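PDB 3A3J: PBP5 from Haemophilus influenzae, which removes the C-terminal D-alanine from cell-wall peptide precursors, acting as a serine-type D-alanyl-D-alanine carboxypeptidase of the peptidase S11 family. Local coordinates for residues K77-L82 with N180-P185; V61-S66 with T84-A89. All blocks are in the same frame, centred on the assembly; numbering follows the deposited sequence.

In the fold
Both contacts use the chain between strand 60-62 and strand 85-87 of the carboxypeptidase domain. Contact 2 pairs those two strands, bringing together the ends of the intervening loop; contact 1 takes part of that loop, 77-82, across to the hairpin strand 182-185. Their centres lie about 12 Å apart and they touch: Leu-80 CD1 is 3.8 Å from Ile-63 CD1, and the Leu-82 side chain packs on the Gly-64 and Glu-65 backbone. Contact 1 is the one near the catalytic centre, with the Gln-184 side chain about 8 Å from that of Ser-99 and the Lys-77 side chain about 9 Å from that of Lys-39. Contact 2 lies away from these residues.

Contact 1: residues K77-L82 with N180-P185; sequences KMFLDL and NKIKQP
Gln-184 and Lys-77 join the second strand of a small antiparallel hairpin, 176-179 with 182-185, to the loop 77-82 near the active site of this serine beta-lactamase/penicillin-binding protein fold. Three side-chain amide hydrogen bonds tie the two segments, which run in nearly opposite directions. Gln-184 NE2 donates to Lys-77 O at 2.8 Å, in the plane of both the carbonyl and its own amide. Its other amide atom, OE1, accepts from a water that in turn accepts from Lys-77 N, so the glutamine grips both backbone polar groups of Lys-77, one directly and one through water.

At the hairpin turn, with CG swung away from the backbone N (chi1 -159°), the Asn-180 amide is carried toward the loop, and ND2 bonds two acceptors: Phe-79 O at 3.0 Å, and Asp-81 OD2 at 2.9 Å, which it meets from above the carboxylate plane. Amide and carboxylate stand almost perpendicular, 84° apart. On the loop itself, Met-78 N and Leu-80 N are hydrogen-bonded to Asp-102 OD1 and OD2.

Apolar contact centres on the Phe-79 ring, whose CE2 lies 3.9 Å from Ile-182 CG2. The Met-78 side chain, whose CB points away from 180-185, packs on Phe-177 and Phe-179. Lys-77 CG sits over the centre of one ring face, 3.8 Å above the plane, and Gln-184 OE1 lies at the ring edge, 3.6 Å from CE2.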
loop_
_atom_site.group_PDB
_atom_site.type_symbol
_atom_site.label_atom_id
_atom_site.label_comp_id
_atom_site.label_asym_id
_atom_site.label_seq_id
_atom_site.Cartn_x
_atom_site.Cartn_y
_atom_site.Cartn_z
ATOM N N LYS A 77 8.392 19.489 10.540
ATOM C CA LYS A 77 7.466 19.858 11.545
ATOM C C LYS A 77 6.412 20.733 10.961
ATOM O O LYS A 77 6.633 21.426 9.926
ATOM C CB LYS A 77 8.232 20.562 12.709
ATOM C CG LYS A 77 8.942 21.828 12.315
ATOM C CD LYS A 77 10.188 22.109 13.215
ATOM C CE LYS A 77 9.659 22.639 14.523
ATOM N NZ LYS A 77 10.788 23.157 15.307
ATOM N N MET A 78 5.277 20.728 11.619
ATOM C CA MET A 78 4.211 21.593 11.221
ATOM C C MET A 78 4.149 22.931 12.026
ATOM O O MET A 78 3.335 23.795 11.760
ATOM C CB MET A 78 2.909 20.787 11.192
ATOM C CG MET A 78 1.790 21.224 12.062
ATOM S SD MET A 78 0.492 20.037 11.830
ATOM C CE MET A 78 -0.983 21.065 11.746
ATOM N N PHE A 79 5.093 23.103 12.946
ATOM C CA PHE A 79 5.141 24.283 13.861
ATOM C C PHE A 79 4.008 24.450 14.853
ATOM O O PHE A 79 3.433 25.537 14.932
ATOM C CB PHE A 79 5.455 25.599 13.124
ATOM C CG PHE A 79 6.703 25.546 12.326
ATOM C CD1 PHE A 79 7.919 25.913 12.876
ATOM C CD2 PHE A 79 6.666 25.093 10.993
ATOM C CE1 PHE A 79 9.093 25.823 12.123
ATOM C CE2 PHE A 79 7.811 25.015 10.237
ATOM C CZ PHE A 79 9.033 25.369 10.762
ATOM N N LEU A 80 3.724 23.385 15.632
ATOM C CA LEU A 80 2.662 23.402 16.681
ATOM C C LEU A 80 3.161 24.208 17.870
ATOM O O LEU A 80 4.245 23.911 18.393
ATOM C CB LEU A 80 2.315 21.979 17.157
ATOM C CG LEU A 80 1.764 21.027 16.077
ATOM C CD1 LEU A 80 1.428 19.717 16.707
ATOM C CD2 LEU A 80 0.537 21.594 15.337
ATOM N N ASP A 81 2.407 25.224 18.266
ATOM C CA ASP A 81 2.815 26.072 19.431
ATOM C C ASP A 81 2.190 25.580 20.737
ATOM O O ASP A 81 1.062 25.079 20.767
ATOM C CB ASP A 81 2.417 27.520 19.221
ATOM C CG ASP A 81 3.321 28.205 18.247
ATOM O OD1 ASP A 81 4.505 27.798 18.152
ATOM O OD2 ASP A 81 2.834 29.093 17.546
ATOM N N LEU A 82 2.954 25.717 21.809
ATOM C CA LEU A 82 2.569 25.266 23.126
ATOM C C LEU A 82 1.258 25.914 23.504
ATOM O O LEU A 82 1.006 27.066 23.204
ATOM C CB LEU A 82 3.667 25.628 24.120
ATOM C CG LEU A 82 3.542 25.067 25.537
ATOM C CD1 LEU A 82 3.539 23.569 25.468
ATOM C CD2 LEU A 82 4.694 25.513 26.445
ATOM N N ASN A 180 -0.355 27.753 10.992
ATOM C CA ASN A 180 0.373 28.693 11.829
ATOM C C ASN A 180 1.168 29.655 10.950
ATOM O O ASN A 180 2.343 29.909 11.189
ATOM C CB ASN A 180 1.316 27.953 12.751
ATOM C CG ASN A 180 1.720 28.816 13.975
ATOM O OD1 ASN A 180 1.081 29.825 14.227
ATOM N ND2 ASN A 180 2.791 28.454 14.669
ATOM N N LYS A 181 0.534 30.147 9.886
ATOM C CA LYS A 181 1.214 31.081 8.942
ATOM C C LYS A 181 2.455 30.600 8.218
ATOM O O LYS A 181 3.078 31.417 7.598
ATOM C CB LYS A 181 1.660 32.388 9.648
ATOM C CG LYS A 181 0.546 33.108 10.379
ATOM C CD LYS A 181 1.045 34.243 11.298
ATOM C CE LYS A 181 -0.072 35.267 11.368
ATOM N NZ LYS A 181 -1.340 34.632 10.844
ATOM N N ILE A 182 2.849 29.327 8.330
ATOM C CA ILE A 182 3.954 28.784 7.600
ATOM C C ILE A 182 3.349 27.860 6.477
ATOM O O ILE A 182 2.441 27.054 6.723
ATOM C CB ILE A 182 4.817 27.947 8.514
ATOM C CG1 ILE A 182 5.089 28.705 9.833
ATOM C CG2 ILE A 182 6.086 27.476 7.808
ATOM C CD1 ILE A 182 6.298 29.530 9.815
ATOM N N LYS A 183 3.819 28.075 5.239
ATOM C CA LYS A 183 3.422 27.327 4.091
ATOM C C LYS A 183 4.551 26.384 3.755
ATOM O O LYS A 183 5.680 26.810 3.594
ATOM C CB LYS A 183 3.193 28.278 2.930
ATOM C CG LYS A 183 2.487 27.585 1.788
ATOM C CD LYS A 183 2.489 28.410 0.540
ATOM C CE LYS A 183 1.182 28.175 -0.127
ATOM N NZ LYS A 183 1.389 28.528 -1.560
ATOM N N GLN A 184 4.304 25.076 3.719
ATOM C CA GLN A 184 5.402 24.224 3.298
ATOM C C GLN A 184 4.893 23.279 2.181
ATOM O O GLN A 184 3.678 22.966 2.074
ATOM C CB GLN A 184 5.994 23.439 4.496
ATOM C CG GLN A 184 6.262 24.272 5.798
ATOM C CD GLN A 184 6.687 23.338 6.964
ATOM O OE1 GLN A 184 7.878 23.108 7.186
ATOM N NE2 GLN A 184 5.718 22.725 7.625
ATOM N N PRO A 185 5.809 22.836 1.341
ATOM C CA PRO A 185 5.398 22.013 0.168
ATOM C C PRO A 185 5.384 20.503 0.507
ATOM O O PRO A 185 6.216 20.053 1.268
ATOM C CB PRO A 185 6.514 22.274 -0.878
ATOM C CG PRO A 185 7.751 22.536 -0.063
ATOM C CD PRO A 185 7.232 23.224 1.312
HETATM O O HOH W 1 9.555 21.441 8.667
#

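Contact 2: residues V61-S66 with T84-A89; sequences VTIGES and TQVSVA
A two-stranded antiparallel sheet, strand 60-62 with strand 85-87, brings Val-61 against Val-86 just before helix 88-98. These two residues form the hydrogen-bonded pair: Val-61 N donates to Val-86 O at 2.8 Å, and Val-86 N returns a bond to Val-61 O. Beyond the strand end, Ile-63 N reaches Thr-84 O at 2.8 Å.

Thr-62 and Gln-85 are the non-hydrogen-bonded pair, on the exposed face. Gln-85 bends at chi2 (-124°), which swings its amide back over the neighbouring strand, where NE2 makes a weak bond to Thr-62 OG1.

The other face, with Val-61 and Val-86, is buried. Ile-63 CG1 lies 3.8 Å from Val-86 CG2 and also packs 3.3 Å from Thr-84 OG1, a hydroxyl hydrogen-bonded to Asp-81 O. Val-61 CG2 meets Val-88 CG2 at 4.0 Å. Leu-91 touches both Val-61 and Val-86, and His-110 of helix 101-112 packs on Val-61 and Val-88. Strand 85-87 passes straight into its helix through Ser-87, a serine N-cap, its OG bonded to Asp-90 N, at the start of helix 88-98, as is common where a helix begins.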
loop_
_atom_site.group_PDB
_atom_site.type_symbol
_atom_site.label_atom_id
_atom_site.label_comp_id
_atom_site.label_asym_id
_atom_site.label_seq_id
_atom_site.Cartn_x
_atom_site.Cartn_y
_atom_site.Cartn_z
ATOM N N VAL A 61 -7.248 19.109 19.562
ATOM C CA VAL A 61 -6.256 18.468 20.383
ATOM C C VAL A 61 -5.375 19.558 21.013
ATOM O O VAL A 61 -4.909 20.468 20.302
ATOM C CB VAL A 61 -5.364 17.577 19.519
ATOM C CG1 VAL A 61 -4.183 16.923 20.311
ATOM C CG2 VAL A 61 -6.205 16.485 18.914
ATOM N N THR A 62 -5.087 19.436 22.314
ATOM C CA THR A 62 -4.279 20.457 23.038
ATOM C C THR A 62 -2.832 20.218 22.879
ATOM O O THR A 62 -2.387 19.149 23.148
ATOM C CB THR A 62 -4.570 20.386 24.557
ATOM O OG1 THR A 62 -5.927 20.710 24.726
ATOM C CG2 THR A 62 -3.726 21.425 25.354
ATOM N N ILE A 63 -2.071 21.197 22.430
ATOM C CA ILE A 63 -0.650 20.986 22.290
ATOM C C ILE A 63 0.040 21.279 23.659
ATOM O O ILE A 63 -0.070 22.389 24.188
ATOM C CB ILE A 63 -0.076 21.972 21.237
ATOM C CG1 ILE A 63 -0.882 21.956 19.934
ATOM C CG2 ILE A 63 1.354 21.670 20.932
ATOM C CD1 ILE A 63 -1.127 20.537 19.365
ATOM N N GLY A 64 0.817 20.354 24.200
ATOM C CA GLY A 64 1.495 20.606 25.470
ATOM C C GLY A 64 2.930 20.341 25.173
ATOM O O GLY A 64 3.265 20.168 23.997
ATOM N N GLU A 65 3.800 20.328 26.172
ATOM C CA GLU A 65 5.253 20.220 25.869
ATOM C C GLU A 65 5.756 19.025 24.966
ATOM O O GLU A 65 6.842 19.096 24.389
ATOM C CB GLU A 65 6.112 20.344 27.154
ATOM C CG GLU A 65 5.609 21.477 28.044
ATOM C CD GLU A 65 6.582 22.006 29.107
ATOM O OE1 GLU A 65 7.763 21.592 29.152
ATOM O OE2 GLU A 65 6.127 22.872 29.899
ATOM N N SER A 66 5.046 17.917 24.861
ATOM C CA SER A 66 5.662 16.786 24.084
ATOM C C SER A 66 5.297 16.913 22.587
ATOM O O SER A 66 6.042 16.508 21.744
ATOM C CB SER A 66 5.278 15.404 24.624
ATOM O OG SER A 66 3.875 15.295 24.476
ATOM N N THR A 84 -1.800 25.629 22.357
ATOM C CA THR A 84 -2.854 25.882 21.423
ATOM C C THR A 84 -3.691 24.618 21.262
ATOM O O THR A 84 -3.345 23.550 21.730
ATOM C CB THR A 84 -2.274 26.270 20.087
ATOM O OG1 THR A 84 -1.444 25.178 19.625
ATOM C CG2 THR A 84 -1.358 27.555 20.268
ATOM N N GLN A 85 -4.805 24.774 20.594
ATOM C CA GLN A 85 -5.694 23.698 20.277
ATOM C C GLN A 85 -5.727 23.530 18.762
ATOM O O GLN A 85 -5.862 24.535 18.059
ATOM C CB GLN A 85 -7.066 24.097 20.771
ATOM C CG GLN A 85 -7.084 23.961 22.298
ATOM C CD GLN A 85 -8.171 23.065 22.725
ATOM O OE1 GLN A 85 -9.342 23.443 22.679
ATOM N NE2 GLN A 85 -7.816 21.834 23.103
ATOM N N VAL A 86 -5.586 22.283 18.274
ATOM C CA VAL A 86 -5.422 22.002 16.810
ATOM C C VAL A 86 -6.259 20.806 16.366
ATOM O O VAL A 86 -6.201 19.753 16.993
ATOM C CB VAL A 86 -3.924 21.729 16.472
ATOM C CG1 VAL A 86 -3.696 21.543 14.952
ATOM C CG2 VAL A 86 -3.109 22.862 16.944
ATOM N N SER A 87 -7.002 20.944 15.269
ATOM C CA SER A 87 -7.879 19.860 14.852
ATOM C C SER A 87 -7.120 18.624 14.324
ATOM O O SER A 87 -5.987 18.684 13.831
ATOM C CB SER A 87 -8.852 20.331 13.786
ATOM O OG SER A 87 -8.049 20.465 12.614
ATOM N N VAL A 88 -7.758 17.483 14.478
ATOM C CA VAL A 88 -7.210 16.242 13.991
ATOM C C VAL A 88 -7.007 16.366 12.457
ATOM O O VAL A 88 -5.975 15.955 11.946
ATOM C CB VAL A 88 -8.172 15.089 14.349
ATOM C CG1 VAL A 88 -7.995 13.914 13.421
ATOM C CG2 VAL A 88 -7.988 14.653 15.834
ATOM N N ALA A 89 -7.939 16.991 11.746
ATOM C CA ALA A 89 -7.750 17.262 10.265
ATOM C C ALA A 89 -6.414 17.974 10.009
ATOM O O ALA A 89 -5.594 17.509 9.228
ATOM C CB ALA A 89 -8.895 18.122 9.744
#